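Local coordinates for protein UDP-N-Acetylenolpyruvylglucosamine Reductase (Thermus caldophilus, PDB 2GQT) that probably uses FAD and NADPH to reduce UDP-N-acetylenolpyruvylglucosamine to UDP-N-acetylmuramate during formation of the bacterial cell wall, at residues G217-R222 against A226-E231; G190-K195 against G233-N238; V133-D136 against V141-P144; A112-A117 against S154-G159. One frame throughout, in Å; residues are numbered along the deposited sequence.

Contact 1: G217-R222 against A226-E231; sequences GLKGLR and AMISLE
With CG1 beside the backbone N (chi1 -59°) and CD1 fully extended from it, Ile228 lays its side chain along the 217-222 backbone, where CD1 meets Leu218 CB at 3.8 Å. Its CG2 branch, set anti to the backbone N, rests instead on Lys219 CA. Lys219 is bent at chi3 (94°), and its chain passes over the carbonyl oxygen of Ser229 before NZ makes a weak hydrogen bond to Leu230 O at 3.0 Å. A water that accepts from Lys219 NZ and donates to Glu231 O extends this link. Two backbone bonds set the register: Gly220 N to Ile228 O, 2.8 Å, and Ile228 N to Leu221 O, 3.0 Å and nearly straight at the acceptor. Leu218 to Leu221 form a type II turn that feeds into a short antiparallel strand pair, in which Arg222 and Met227 are a non-hydrogen-bonded pair with their side chains on one face of the sheet. At the turn, Leu230 CD2 packs 3.6 Å from Gly220 CA, and the space beside this glycine is tight. Helix 244-257 covers Ile228 through Leu250 and Val254, while Arg222 directs its guanidinium group to Asp225 and Gly224 O.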
loop_
_atom_site.group_PDB
_atom_site.type_symbol
_atom_site.label_atom_id
_atom_site.label_comp_id
_atom_site.label_asym_id
_atom_site.label_seq_id
_atom_site.Cartn_x
_atom_site.Cartn_y
_atom_site.Cartn_z
ATOM N N GLY A 217 26.982 -6.817 0.077
ATOM C CA GLY A 217 27.251 -7.108 1.481
ATOM C C GLY A 217 26.534 -6.192 2.456
ATOM O O GLY A 217 26.916 -6.092 3.627
ATOM N N LEU A 218 25.472 -5.537 2.001
ATOM C CA LEU A 218 24.855 -4.490 2.817
ATOM C C LEU A 218 23.837 -4.993 3.839
ATOM O O LEU A 218 23.463 -4.254 4.738
ATOM C CB LEU A 218 24.271 -3.379 1.935
ATOM C CG LEU A 218 25.243 -2.751 0.929
ATOM C CD1 LEU A 218 24.558 -1.632 0.152
ATOM C CD2 LEU A 218 26.529 -2.246 1.594
ATOM N N LYS A 219 23.411 -6.249 3.723
ATOM C CA LYS A 219 22.538 -6.829 4.747
ATOM C C LYS A 219 23.182 -6.672 6.115
ATOM O O LYS A 219 24.400 -6.866 6.264
ATOM C CB LYS A 219 22.247 -8.298 4.470
ATOM C CG LYS A 219 21.416 -8.502 3.216
ATOM C CD LYS A 219 21.401 -9.946 2.762
ATOM C CE LYS A 219 20.214 -10.686 3.315
ATOM N NZ LYS A 219 20.250 -12.154 3.046
ATOM N N GLY A 220 22.374 -6.290 7.100
ATOM C CA GLY A 220 22.860 -6.131 8.461
ATOM C C GLY A 220 23.411 -4.771 8.845
ATOM O O GLY A 220 23.671 -4.529 10.022
ATOM N N LEU A 221 23.605 -3.881 7.874
ATOM C CA LEU A 221 24.024 -2.519 8.200
ATOM C C LEU A 221 22.907 -1.807 8.942
ATOM O O LEU A 221 21.732 -1.912 8.565
ATOM C CB LEU A 221 24.445 -1.743 6.961
ATOM C CG LEU A 221 25.832 -2.088 6.407
ATOM C CD1 LEU A 221 26.134 -1.219 5.206
ATOM C CD2 LEU A 221 26.940 -1.945 7.448
ATOM N N ARG A 222 23.288 -1.075 9.986
ATOM C CA ARG A 222 22.337 -0.554 10.965
ATOM C C ARG A 222 22.626 0.912 11.284
ATOM O O ARG A 222 23.767 1.270 11.594
ATOM C CB ARG A 222 22.397 -1.405 12.245
ATOM C CG ARG A 222 21.360 -1.075 13.317
ATOM C CD ARG A 222 21.390 -2.107 14.446
ATOM N NE ARG A 222 20.469 -1.755 15.524
ATOM C CZ ARG A 222 20.195 -2.518 16.578
ATOM N NH1 ARG A 222 20.764 -3.709 16.721
ATOM N NH2 ARG A 222 19.338 -2.090 17.495
ATOM N N ALA A 226 17.192 1.203 12.703
ATOM C CA ALA A 226 16.912 0.861 11.308
ATOM C C ALA A 226 18.004 -0.076 10.795
ATOM O O ALA A 226 19.190 0.183 11.001
ATOM C CB ALA A 226 16.840 2.117 10.459
ATOM N N MET A 227 17.620 -1.175 10.157
ATOM C CA MET A 227 18.618 -2.121 9.669
ATOM C C MET A 227 18.198 -2.715 8.342
ATOM O O MET A 227 17.018 -2.977 8.138
ATOM C CB MET A 227 18.848 -3.242 10.694
ATOM C CG MET A 227 20.013 -4.159 10.341
ATOM S SD MET A 227 20.299 -5.474 11.516
ATOM C CE MET A 227 18.888 -6.505 11.177
ATOM N N ILE A 228 19.151 -2.915 7.432
ATOM C CA ILE A 228 18.899 -3.718 6.242
ATOM C C ILE A 228 18.733 -5.169 6.697
ATOM O O ILE A 228 19.641 -5.746 7.318
ATOM C CB ILE A 228 20.019 -3.581 5.195
ATOM C CG1 ILE A 228 20.163 -2.116 4.770
ATOM C CG2 ILE A 228 19.721 -4.463 3.991
ATOM C CD1 ILE A 228 21.250 -1.838 3.746
ATOM N N SER A 229 17.561 -5.734 6.413
ATOM C CA SER A 229 17.202 -7.060 6.879
ATOM C C SER A 229 18.265 -8.104 6.559
ATOM O O SER A 229 18.837 -8.119 5.468
ATOM C CB SER A 229 15.877 -7.478 6.257
ATOM O OG SER A 229 15.613 -8.840 6.518
ATOM N N LEU A 230 18.519 -8.981 7.528
ATOM C CA LEU A 230 19.406 -10.120 7.318
ATOM C C LEU A 230 18.753 -11.199 6.438
ATOM O O LEU A 230 19.440 -12.095 5.956
ATOM C CB LEU A 230 19.846 -10.715 8.662
ATOM C CG LEU A 230 20.697 -9.854 9.605
ATOM C CD1 LEU A 230 20.827 -10.537 10.964
ATOM C CD2 LEU A 230 22.076 -9.577 9.008
ATOM N N GLU A 231 17.437 -11.104 6.233
ATOM C CA GLU A 231 16.674 -12.097 5.467
ATOM C C GLU A 231 16.510 -11.737 3.989
ATOM O O GLU A 231 16.368 -12.622 3.142
ATOM C CB GLU A 231 15.283 -12.287 6.078
ATOM C CG GLU A 231 15.260 -12.923 7.456
ATOM C CD GLU A 231 13.889 -12.819 8.095
ATOM O OE1 GLU A 231 13.033 -13.696 7.832
ATOM O OE2 GLU A 231 13.660 -11.847 8.843
HETATM O O HOH W 1 18.202 -12.879 0.800
#

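Contact 2: G190-K195 against G233-N238; sequences GQPKRK and GNFIVN
Pro192 places CD squarely over one face of the Phe235 ring, 3.5 Å from the centroid and 12° off the ring normal, a CH-pi contact. Its CG reaches farther back, to Phe235 CG and CB. The ring is presented by a CG beside the backbone N (chi1 -72°) and is turned face-on to the proline. Gln191 comes in obliquely at the far end of the same ring, CG lying 3.8 Å from Phe235 CZ; its amide plane is 25° from the ring plane, and OE1 accepts from Arg188. Farther along, Val237 sets CG1 anti to its carbonyl carbon and touches Lys195 twice, at the carbonyl O (3.2 Å) and at CG (3.9 Å). No hydrogen bond joins the two segments. Shrinking Phe235 to an alanine is likely to leave Pro192 CD without its aromatic face and open a gap beside Gln191 CG. The Phe235 side chain lies about 4 Å from that of Cys199, the probable proton donor, and about 5 Å from FAD. Strand 236-238 pairs with strand 226-228 and sends Ile236 onto helix 244-257, while the 190-195 loop, which follows helix 174-187, covers the Phe235 and Val237 side chains.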
loop_
_atom_site.group_PDB
_atom_site.type_symbol
_atom_site.label_atom_id
_atom_site.label_comp_id
_atom_site.label_asym_id
_atom_site.label_seq_id
_atom_site.Cartn_x
_atom_site.Cartn_y
_atom_site.Cartn_z
ATOM N N GLY A 190 11.138 -15.893 0.912
ATOM C CA GLY A 190 12.398 -15.217 1.242
ATOM C C GLY A 190 12.281 -13.826 1.841
ATOM O O GLY A 190 13.285 -13.220 2.213
ATOM N N GLN A 191 11.063 -13.301 1.917
ATOM C CA GLN A 191 10.824 -11.994 2.518
ATOM C C GLN A 191 10.825 -12.133 4.048
ATOM O O GLN A 191 10.598 -13.231 4.566
ATOM C CB GLN A 191 9.521 -11.405 1.965
ATOM C CG GLN A 191 9.636 -11.144 0.450
ATOM C CD GLN A 191 8.321 -10.865 -0.255
ATOM O OE1 GLN A 191 7.361 -10.375 0.343
ATOM N NE2 GLN A 191 8.279 -11.167 -1.552
ATOM N N PRO A 192 11.149 -11.045 4.776
ATOM C CA PRO A 192 11.251 -11.140 6.232
ATOM C C PRO A 192 10.026 -11.774 6.877
ATOM O O PRO A 192 8.901 -11.411 6.539
ATOM C CB PRO A 192 11.383 -9.678 6.664
ATOM C CG PRO A 192 12.079 -9.028 5.522
ATOM C CD PRO A 192 11.500 -9.696 4.295
ATOM N N LYS A 193 10.257 -12.719 7.789
ATOM C CA LYS A 193 9.190 -13.365 8.569
ATOM C C LYS A 193 8.086 -12.385 8.997
ATOM O O LYS A 193 7.016 -12.808 9.452
ATOM C CB LYS A 193 9.781 -14.094 9.780
ATOM C CG LYS A 193 10.507 -15.385 9.431
ATOM C CD LYS A 193 10.773 -16.256 10.658
ATOM C CE LYS A 193 11.929 -15.729 11.500
ATOM N NZ LYS A 193 12.275 -16.638 12.630
ATOM N N ARG A 194 8.400 -11.088 8.889
ATOM C CA ARG A 194 7.456 -9.964 8.687
ATOM C C ARG A 194 7.788 -8.711 9.507
ATOM O O ARG A 194 8.013 -8.801 10.714
ATOM C CB ARG A 194 5.985 -10.363 8.851
ATOM C CG ARG A 194 5.276 -10.752 7.569
ATOM C CD ARG A 194 3.834 -10.305 7.641
ATOM N NE ARG A 194 2.942 -11.130 6.828
ATOM C CZ ARG A 194 1.630 -10.931 6.723
ATOM N NH1 ARG A 194 1.048 -9.934 7.382
ATOM N NH2 ARG A 194 0.897 -11.734 5.965
ATOM N N LYS A 195 7.829 -7.563 8.816
ATOM C CA LYS A 195 8.002 -6.202 9.379
ATOM C C LYS A 195 8.724 -5.295 8.371
ATOM O O LYS A 195 9.850 -5.603 7.975
ATOM C CB LYS A 195 8.735 -6.198 10.737
ATOM C CG LYS A 195 10.170 -6.748 10.724
ATOM C CD LYS A 195 10.642 -7.066 12.129
ATOM C CE LYS A 195 11.694 -8.160 12.140
ATOM N NZ LYS A 195 12.088 -8.511 13.533
ATOM N N GLY A 233 17.660 -8.356 1.202
ATOM C CA GLY A 233 18.374 -7.095 1.017
ATOM C C GLY A 233 17.520 -5.880 0.722
ATOM O O GLY A 233 17.916 -4.756 1.038
ATOM N N ASN A 234 16.347 -6.103 0.133
ATOM C CA ASN A 234 15.454 -5.000 -0.234
ATOM C C ASN A 234 14.437 -4.645 0.854
ATOM O O ASN A 234 13.433 -3.980 0.593
ATOM C CB ASN A 234 14.748 -5.274 -1.568
ATOM C CG ASN A 234 14.360 -3.988 -2.299
ATOM O OD1 ASN A 234 14.839 -2.900 -1.970
ATOM N ND2 ASN A 234 13.482 -4.111 -3.291
ATOM N N PHE A 235 14.694 -5.083 2.083
ATOM C CA PHE A 235 13.851 -4.715 3.211
ATOM C C PHE A 235 14.659 -3.994 4.278
ATOM O O PHE A 235 15.712 -4.474 4.715
ATOM C CB PHE A 235 13.144 -5.938 3.793
ATOM C CG PHE A 235 12.040 -6.463 2.920
ATOM C CD1 PHE A 235 12.326 -7.252 1.810
ATOM C CD2 PHE A 235 10.713 -6.166 3.202
ATOM C CE1 PHE A 235 11.312 -7.733 0.993
ATOM C CE2 PHE A 235 9.686 -6.653 2.390
ATOM C CZ PHE A 235 9.991 -7.438 1.283
ATOM N N ILE A 236 14.185 -2.811 4.654
ATOM C CA ILE A 236 14.699 -2.125 5.825
ATOM C C ILE A 236 13.710 -2.349 6.947
ATOM O O ILE A 236 12.496 -2.108 6.809
ATOM C CB ILE A 236 14.949 -0.626 5.573
ATOM C CG1 ILE A 236 16.121 -0.473 4.598
ATOM C CG2 ILE A 236 15.207 0.118 6.897
ATOM C CD1 ILE A 236 16.264 0.911 3.973
ATOM N N VAL A 237 14.224 -2.833 8.062
ATOM C CA VAL A 237 13.372 -3.166 9.177
ATOM C C VAL A 237 13.612 -2.253 10.385
ATOM O O VAL A 237 14.708 -1.696 10.580
ATOM C CB VAL A 237 13.488 -4.672 9.528
ATOM C CG1 VAL A 237 13.066 -5.540 8.330
ATOM C CG2 VAL A 237 14.906 -5.016 9.960
ATOM N N ASN A 238 12.553 -2.089 11.171
ATOM C CA ASN A 238 12.546 -1.280 12.377
ATOM C C ASN A 238 12.687 -2.212 13.575
ATOM O O ASN A 238 11.777 -2.981 13.876
ATOM C CB ASN A 238 11.222 -0.494 12.421
ATOM C CG ASN A 238 11.095 0.435 13.626
ATOM O OD1 ASN A 238 10.152 1.228 13.699
ATOM N ND2 ASN A 238 12.019 0.337 14.574
#

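Contact 3: V133-D136 against V141-P144; sequences VFHD and VYCP. With CA (calcium ion), chain B.
Val133 and Tyr142 touch across a beta hairpin of strands 128-135 and 138-142, whose backbones are extended at both residues. The closest pair of CA atoms, Val133 and Val141, is 6.4 Å apart, and the backbone pairing is carried by neighbouring residues, Val133 bonding to His140 and Tyr142 to Val131. No backbone hydrogen bond runs directly between the two segments, which leaves the side chains to join them. Val133 CG2 lies 3.8 Å from Tyr142 CD2, the two side chains crossing at about a right angle. His135 holds CG between its backbone N and carbonyl carbon (chi1 64°), which carries the imidazole toward the tyrosine. The two side chains approach from opposite directions, and His135 NE2 meets Tyr142 OH at 2.7 Å, a hydrogen bond in which either atom could be the donor. NE2 lies at the edge of the tyrosine ring, near its plane; the rings meet rim to rim with planes at 30°. On its other side the imidazole is fixed by its neighbour: His135 ND1 donates to Asp136 OD2 at 2.9 Å, from above the carboxylate plane but near the plane of the imidazole. A leucine in place of His135 would probably leave Tyr142 OH without this partner and free the Asp136 carboxylate to turn. Pro157 packs against both rings from the following loop. Away from this side-chain cluster, Val141 O coordinates the calcium ion at 2.3 Å, and four waters also bind the metal.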
loop_
_atom_site.group_PDB
_atom_site.type_symbol
_atom_site.label_atom_id
_atom_site.label_comp_id
_atom_site.label_asym_id
_atom_site.label_seq_id
_atom_site.Cartn_x
_atom_site.Cartn_y
_atom_site.Cartn_z
ATOM N N VAL A 133 -13.957 7.330 -7.977
ATOM C CA VAL A 133 -12.957 8.279 -7.496
ATOM C C VAL A 133 -13.658 9.591 -7.142
ATOM O O VAL A 133 -14.447 10.116 -7.934
ATOM C CB VAL A 133 -11.857 8.555 -8.552
ATOM C CG1 VAL A 133 -10.810 9.523 -8.010
ATOM C CG2 VAL A 133 -11.192 7.270 -9.003
ATOM N N PHE A 134 -13.374 10.093 -5.948
ATOM C CA PHE A 134 -13.886 11.369 -5.499
ATOM C C PHE A 134 -12.826 12.423 -5.783
ATOM O O PHE A 134 -11.696 12.337 -5.301
ATOM C CB PHE A 134 -14.195 11.309 -3.999
ATOM C CG PHE A 134 -14.735 12.593 -3.445
ATOM C CD1 PHE A 134 -13.895 13.533 -2.869
ATOM C CD2 PHE A 134 -16.089 12.869 -3.518
ATOM C CE1 PHE A 134 -14.405 14.735 -2.371
ATOM C CE2 PHE A 134 -16.603 14.056 -3.026
ATOM C CZ PHE A 134 -15.761 14.982 -2.447
ATOM N N HIS A 135 -13.189 13.411 -6.592
ATOM C CA HIS A 135 -12.300 14.523 -6.892
ATOM C C HIS A 135 -13.120 15.731 -7.311
ATOM O O HIS A 135 -14.232 15.584 -7.815
ATOM C CB HIS A 135 -11.252 14.146 -7.958
ATOM C CG HIS A 135 -11.817 13.804 -9.308
ATOM N ND1 HIS A 135 -11.877 14.711 -10.346
ATOM C CD2 HIS A 135 -12.263 12.631 -9.816
ATOM C CE1 HIS A 135 -12.381 14.122 -11.417
ATOM N NE2 HIS A 135 -12.621 12.858 -11.123
ATOM N N ASP A 136 -12.563 16.922 -7.092
ATOM C CA ASP A 136 -13.251 18.179 -7.400
ATOM C C ASP A 136 -14.647 18.211 -6.783
ATOM O O ASP A 136 -15.597 18.674 -7.407
ATOM C CB ASP A 136 -13.326 18.410 -8.919
ATOM C CG ASP A 136 -11.969 18.356 -9.592
ATOM O OD1 ASP A 136 -11.043 19.045 -9.128
ATOM O OD2 ASP A 136 -11.832 17.611 -10.585
ATOM N N VAL A 141 -17.205 7.681 -11.827
ATOM C CA VAL A 141 -16.904 6.279 -12.056
ATOM C C VAL A 141 -16.006 6.138 -13.282
ATOM O O VAL A 141 -16.299 6.689 -14.354
ATOM C CB VAL A 141 -18.204 5.451 -12.208
ATOM C CG1 VAL A 141 -17.904 4.021 -12.611
ATOM C CG2 VAL A 141 -19.002 5.475 -10.909
ATOM N N TYR A 142 -14.914 5.403 -13.108
ATOM C CA TYR A 142 -13.942 5.177 -14.167
ATOM C C TYR A 142 -13.748 3.697 -14.426
ATOM O O TYR A 142 -13.867 2.875 -13.525
ATOM C CB TYR A 142 -12.587 5.763 -13.762
ATOM C CG TYR A 142 -12.606 7.264 -13.643
ATOM C CD1 TYR A 142 -12.431 8.065 -14.768
ATOM C CD2 TYR A 142 -12.826 7.883 -12.416
ATOM C CE1 TYR A 142 -12.462 9.443 -14.668
ATOM C CE2 TYR A 142 -12.858 9.270 -12.307
ATOM C CZ TYR A 142 -12.678 10.048 -13.443
ATOM O OH TYR A 142 -12.711 11.426 -13.355
ATOM N N CYS A 143 -13.419 3.359 -15.661
ATOM C CA CYS A 143 -12.860 2.050 -15.951
ATOM C C CYS A 143 -11.359 2.093 -15.693
ATOM O O CYS A 143 -10.752 3.166 -15.764
ATOM C CB CYS A 143 -13.121 1.656 -17.390
ATOM S SG CYS A 143 -14.809 1.476 -17.696
ATOM N N PRO A 144 -10.738 0.931 -15.412
ATOM C CA PRO A 144 -9.307 0.982 -15.089
ATOM C C PRO A 144 -8.440 1.560 -16.210
ATOM O O PRO A 144 -7.434 2.207 -15.921
ATOM C CB PRO A 144 -8.943 -0.479 -14.784
ATOM C CG PRO A 144 -10.035 -1.277 -15.373
ATOM C CD PRO A 144 -11.272 -0.441 -15.331
HETATM CA CA CA B . -17.066 7.591 -16.322
HETATM O O HOH W 2 -16.087 5.745 -17.466
HETATM O O HOH W 3 -15.034 8.525 -17.142
HETATM O O HOH W 4 -17.982 8.466 -18.344
HETATM O O HOH W 5 -16.893 9.703 -15.205
#

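Contact 4: A112-A117 against S154-G159; sequences AVKMNA and SHLPPG. With FAD (flavin-adenine dinucleotide), chain C.
Lys114 O is gripped by two donors at the end of its helix: Ser154 OG at 2.7 Å, and a water at 2.9 Å that in turn accepts from Ser154 N. The hydroxyl approaches off the carbonyl direction, with a C=O...OG angle of 119° and a tilt of 20° from the carbonyl plane. It is set there by chi1 66°, which puts OG between the backbone N and carbonyl carbon of Ser154. A second water accepts from Lys114 NZ at 2.7 Å and from Leu156 N, and donates to Ser154 OG, so the hydroxyl both gives and receives a bond. The two waters thereby join the lysine, at its backbone carbonyl and at its ammonium end, to the 154-159 loop. The carbonyl belongs to the last turn of helix 109-114, which closes in a Schellman motif: Ala117 N returns to Ala112 O and Asn116 N to Val113 O, with Asn116 at positive phi. Asn116 secures the turn further through bonds to Gly150 O, Glu123 and Ala125 N. The Lys114 side chain starts with CG anti to the backbone N and then bends at chi2. The bend puts CD 3.6 Å from Leu156 CD1 in an oblique crossing, while CG lies 3.5 Å from the ribose oxygen O4B of FAD. Ala112, Met115 and Ala117 also line the cofactor pocket: Ala117 CA comes within 3.2 Å of the flavin oxygen O2, and Met115 CB packs on O3' of the ribityl chain. Behind the helix, Val113 and Leu156 both rest on Val162 of strand 161-171.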
loop_
_atom_site.group_PDB
_atom_site.type_symbol
_atom_site.label_atom_id
_atom_site.label_comp_id
_atom_site.label_asym_id
_atom_site.label_seq_id
_atom_site.Cartn_x
_atom_site.Cartn_y
_atom_site.Cartn_z
ATOM N N ALA A 112 -3.912 -0.009 -2.936
ATOM C CA ALA A 112 -3.540 -0.970 -3.970
ATOM C C ALA A 112 -3.851 -0.416 -5.363
ATOM O O ALA A 112 -3.108 -0.670 -6.310
ATOM C CB ALA A 112 -4.262 -2.287 -3.758
ATOM N N VAL A 113 -4.950 0.320 -5.498
ATOM C CA VAL A 113 -5.264 0.992 -6.762
ATOM C C VAL A 113 -4.260 2.120 -7.032
ATOM O O VAL A 113 -3.674 2.190 -8.121
ATOM C CB VAL A 113 -6.712 1.540 -6.766
ATOM C CG1 VAL A 113 -6.951 2.426 -7.992
ATOM C CG2 VAL A 113 -7.725 0.407 -6.706
ATOM N N LYS A 114 -4.038 2.990 -6.051
ATOM C CA LYS A 114 -3.123 4.116 -6.243
ATOM C C LYS A 114 -1.738 3.632 -6.682
ATOM O O LYS A 114 -1.124 4.223 -7.578
ATOM C CB LYS A 114 -3.008 4.957 -4.969
ATOM C CG LYS A 114 -2.020 6.120 -5.074
ATOM C CD LYS A 114 -2.611 7.300 -5.797
ATOM C CE LYS A 114 -1.668 8.486 -5.813
ATOM N NZ LYS A 114 -2.282 9.575 -6.643
ATOM N N MET A 115 -1.263 2.550 -6.068
ATOM C CA MET A 115 0.085 2.049 -6.319
ATOM C C MET A 115 0.114 0.847 -7.243
ATOM O O MET A 115 1.130 0.150 -7.308
ATOM C CB MET A 115 0.766 1.700 -4.987
ATOM C CG MET A 115 0.907 2.884 -4.031
ATOM S SD MET A 115 1.642 4.362 -4.785
ATOM C CE MET A 115 3.249 3.745 -5.292
ATOM N N ASN A 116 -1.000 0.601 -7.939
ATOM C CA ASN A 116 -1.180 -0.582 -8.797
ATOM C C ASN A 116 -0.415 -1.782 -8.263
ATOM O O ASN A 116 0.438 -2.354 -8.937
ATOM C CB ASN A 116 -0.811 -0.296 -10.260
ATOM C CG ASN A 116 -1.359 -1.348 -11.202
ATOM O OD1 ASN A 116 -2.244 -2.129 -10.828
ATOM N ND2 ASN A 116 -0.846 -1.376 -12.432
ATOM N N ALA A 117 -0.738 -2.169 -7.035
ATOM C CA ALA A 117 0.068 -3.168 -6.336
ATOM C C ALA A 117 0.041 -4.495 -7.074
ATOM O O ALA A 117 -0.995 -4.898 -7.610
ATOM C CB ALA A 117 -0.404 -3.331 -4.908
ATOM N N SER A 154 -0.205 4.666 -10.895
ATOM C CA SER A 154 -1.458 5.141 -11.475
ATOM C C SER A 154 -1.331 6.631 -11.788
ATOM O O SER A 154 -0.391 7.289 -11.353
ATOM C CB SER A 154 -2.635 4.914 -10.511
ATOM O OG SER A 154 -2.502 5.700 -9.343
ATOM N N HIS A 155 -2.307 7.146 -12.526
ATOM C CA HIS A 155 -2.452 8.579 -12.763
ATOM C C HIS A 155 -3.904 8.923 -12.465
ATOM O O HIS A 155 -4.733 9.064 -13.366
ATOM C CB HIS A 155 -2.067 8.933 -14.213
ATOM C CG HIS A 155 -1.895 10.398 -14.474
ATOM N ND1 HIS A 155 -1.093 11.212 -13.704
ATOM C CD2 HIS A 155 -2.378 11.179 -15.471
ATOM C CE1 HIS A 155 -1.117 12.440 -14.193
ATOM N NE2 HIS A 155 -1.893 12.447 -15.264
ATOM N N LEU A 156 -4.232 8.996 -11.181
ATOM C CA LEU A 156 -5.588 9.346 -10.787
ATOM C C LEU A 156 -5.865 10.811 -11.079
ATOM O O LEU A 156 -4.925 11.612 -11.165
ATOM C CB LEU A 156 -5.802 9.092 -9.291
ATOM C CG LEU A 156 -5.633 7.672 -8.773
ATOM C CD1 LEU A 156 -5.907 7.651 -7.282
ATOM C CD2 LEU A 156 -6.539 6.699 -9.493
ATOM N N PRO A 157 -7.151 11.176 -11.241
ATOM C CA PRO A 157 -7.464 12.601 -11.300
ATOM C C PRO A 157 -6.840 13.356 -10.134
ATOM O O PRO A 157 -6.751 12.810 -9.033
ATOM C CB PRO A 157 -8.986 12.621 -11.209
ATOM C CG PRO A 157 -9.401 11.328 -11.822
ATOM C CD PRO A 157 -8.354 10.337 -11.411
ATOM N N PRO A 158 -6.377 14.598 -10.370
ATOM C CA PRO A 158 -5.732 15.371 -9.310
ATOM C C PRO A 158 -6.546 15.417 -8.014
ATOM O O PRO A 158 -7.736 15.746 -8.040
ATOM C CB PRO A 158 -5.584 16.767 -9.935
ATOM C CG PRO A 158 -5.534 16.514 -11.372
ATOM C CD PRO A 158 -6.390 15.330 -11.653
ATOM N N GLY A 159 -5.897 15.089 -6.903
ATOM C CA GLY A 159 -6.548 15.050 -5.601
ATOM C C GLY A 159 -7.488 13.866 -5.408
ATOM O O GLY A 159 -8.171 13.775 -4.386
HETATM P PA FAD C . -0.518 3.605 1.935
HETATM O O1A FAD C . 0.861 3.166 2.199
HETATM O O2A FAD C . -1.397 4.012 3.054
HETATM O O5B FAD C . -0.539 4.783 0.872
HETATM C C5B FAD C . 0.222 4.655 -0.334
HETATM C C4B FAD C . -0.217 5.702 -1.334
HETATM O O4B FAD C . -1.585 5.437 -1.706
HETATM C C3B FAD C . -0.187 7.141 -0.798
HETATM O O3B FAD C . 0.103 8.007 -1.897
HETATM C C2B FAD C . -1.623 7.342 -0.330
HETATM O O2B FAD C . -1.997 8.719 -0.315
HETATM C C1B FAD C . -2.381 6.614 -1.419
HETATM N N9A FAD C . -3.739 6.159 -1.054
HETATM C C8A FAD C . -4.067 5.315 -0.063
HETATM N N7A FAD C . -5.389 5.130 -0.069
HETATM C C5A FAD C . -5.901 5.836 -1.084
HETATM C C6A FAD C . -7.191 6.061 -1.581
HETATM N N6A FAD C . -8.282 5.485 -1.060
HETATM N N1A FAD C . -7.333 6.872 -2.648
HETATM C C2A FAD C . -6.274 7.473 -3.210
HETATM N N3A FAD C . -5.031 7.307 -2.767
HETATM C C4A FAD C . -4.845 6.499 -1.706
HETATM N N1 FAD C . 3.541 -3.634 -3.112
HETATM C C2 FAD C . 3.394 -4.297 -4.311
HETATM O O2 FAD C . 3.078 -3.675 -5.315
HETATM N N3 FAD C . 3.634 -5.667 -4.383
HETATM C C4 FAD C . 3.998 -6.404 -3.263
HETATM O O4 FAD C . 4.192 -7.620 -3.363
HETATM C C4X FAD C . 4.134 -5.726 -2.052
HETATM N N5 FAD C . 4.507 -6.424 -0.906
HETATM C C5X FAD C . 4.576 -5.746 0.319
HETATM C C6 FAD C . 4.883 -6.466 1.473
HETATM C C7 FAD C . 4.948 -5.830 2.709
HETATM C C7M FAD C . 5.275 -6.645 3.966
HETATM C C8 FAD C . 4.709 -4.453 2.781
HETATM C C8M FAD C . 4.781 -3.732 4.135
HETATM C C9 FAD C . 4.411 -3.734 1.627
HETATM C C9A FAD C . 4.340 -4.367 0.386
HETATM N N10 FAD C . 4.039 -3.654 -0.787
HETATM C C10 FAD C . 3.907 -4.348 -1.987
HETATM C "C1'" FAD C . 3.882 -2.175 -0.794
HETATM C "C2'" FAD C . 2.455 -1.735 -0.425
HETATM O "O2'" FAD C . 1.754 -2.791 0.261
HETATM C "C3'" FAD C . 1.635 -1.330 -1.651
HETATM O "O3'" FAD C . 2.251 -0.207 -2.296
HETATM C "C4'" FAD C . 0.180 -1.010 -1.281
HETATM O "O4'" FAD C . -0.586 -0.855 -2.478
HETATM C "C5'" FAD C . 0.030 0.245 -0.425
HETATM O "O5'" FAD C . -1.332 0.293 0.002
HETATM P P FAD C . -1.694 0.979 1.397
HETATM O O1P FAD C . -3.163 0.912 1.525
HETATM O O2P FAD C . -0.844 0.471 2.495
HETATM O O3P FAD C . -1.296 2.494 1.041
HETATM O O HOH W 6 -2.236 8.444 -9.138
HETATM O O HOH W 7 1.027 5.904 -8.425
#

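In the fold
Contacts 1 and 2 share a three-stranded antiparallel sheet: strands 226-228 and 236-238 are neighbours, with probable hydrogen bonds, both 2.8 Å, from Val237 N to Met227 O between the strands and from Ser229 N to Phe235 O just beyond their ends. Contact 1 is partly buried and combines backbone bonds with packing, whereas contact 2 is buried and lacks hydrogen bonds. Contacts 3 and 4 lie across the chain's centre, the centres of contacts 2 and 3 being about 34 Å apart. They meet at Pro157, whose CB is 3.6 Å from His135 CD2. Both are partly buried; contact 3 relies on a ring-to-hydroxyl bond, contact 4 on a serine hydroxyl bonded to a helix-end carbonyl, with two bridging waters.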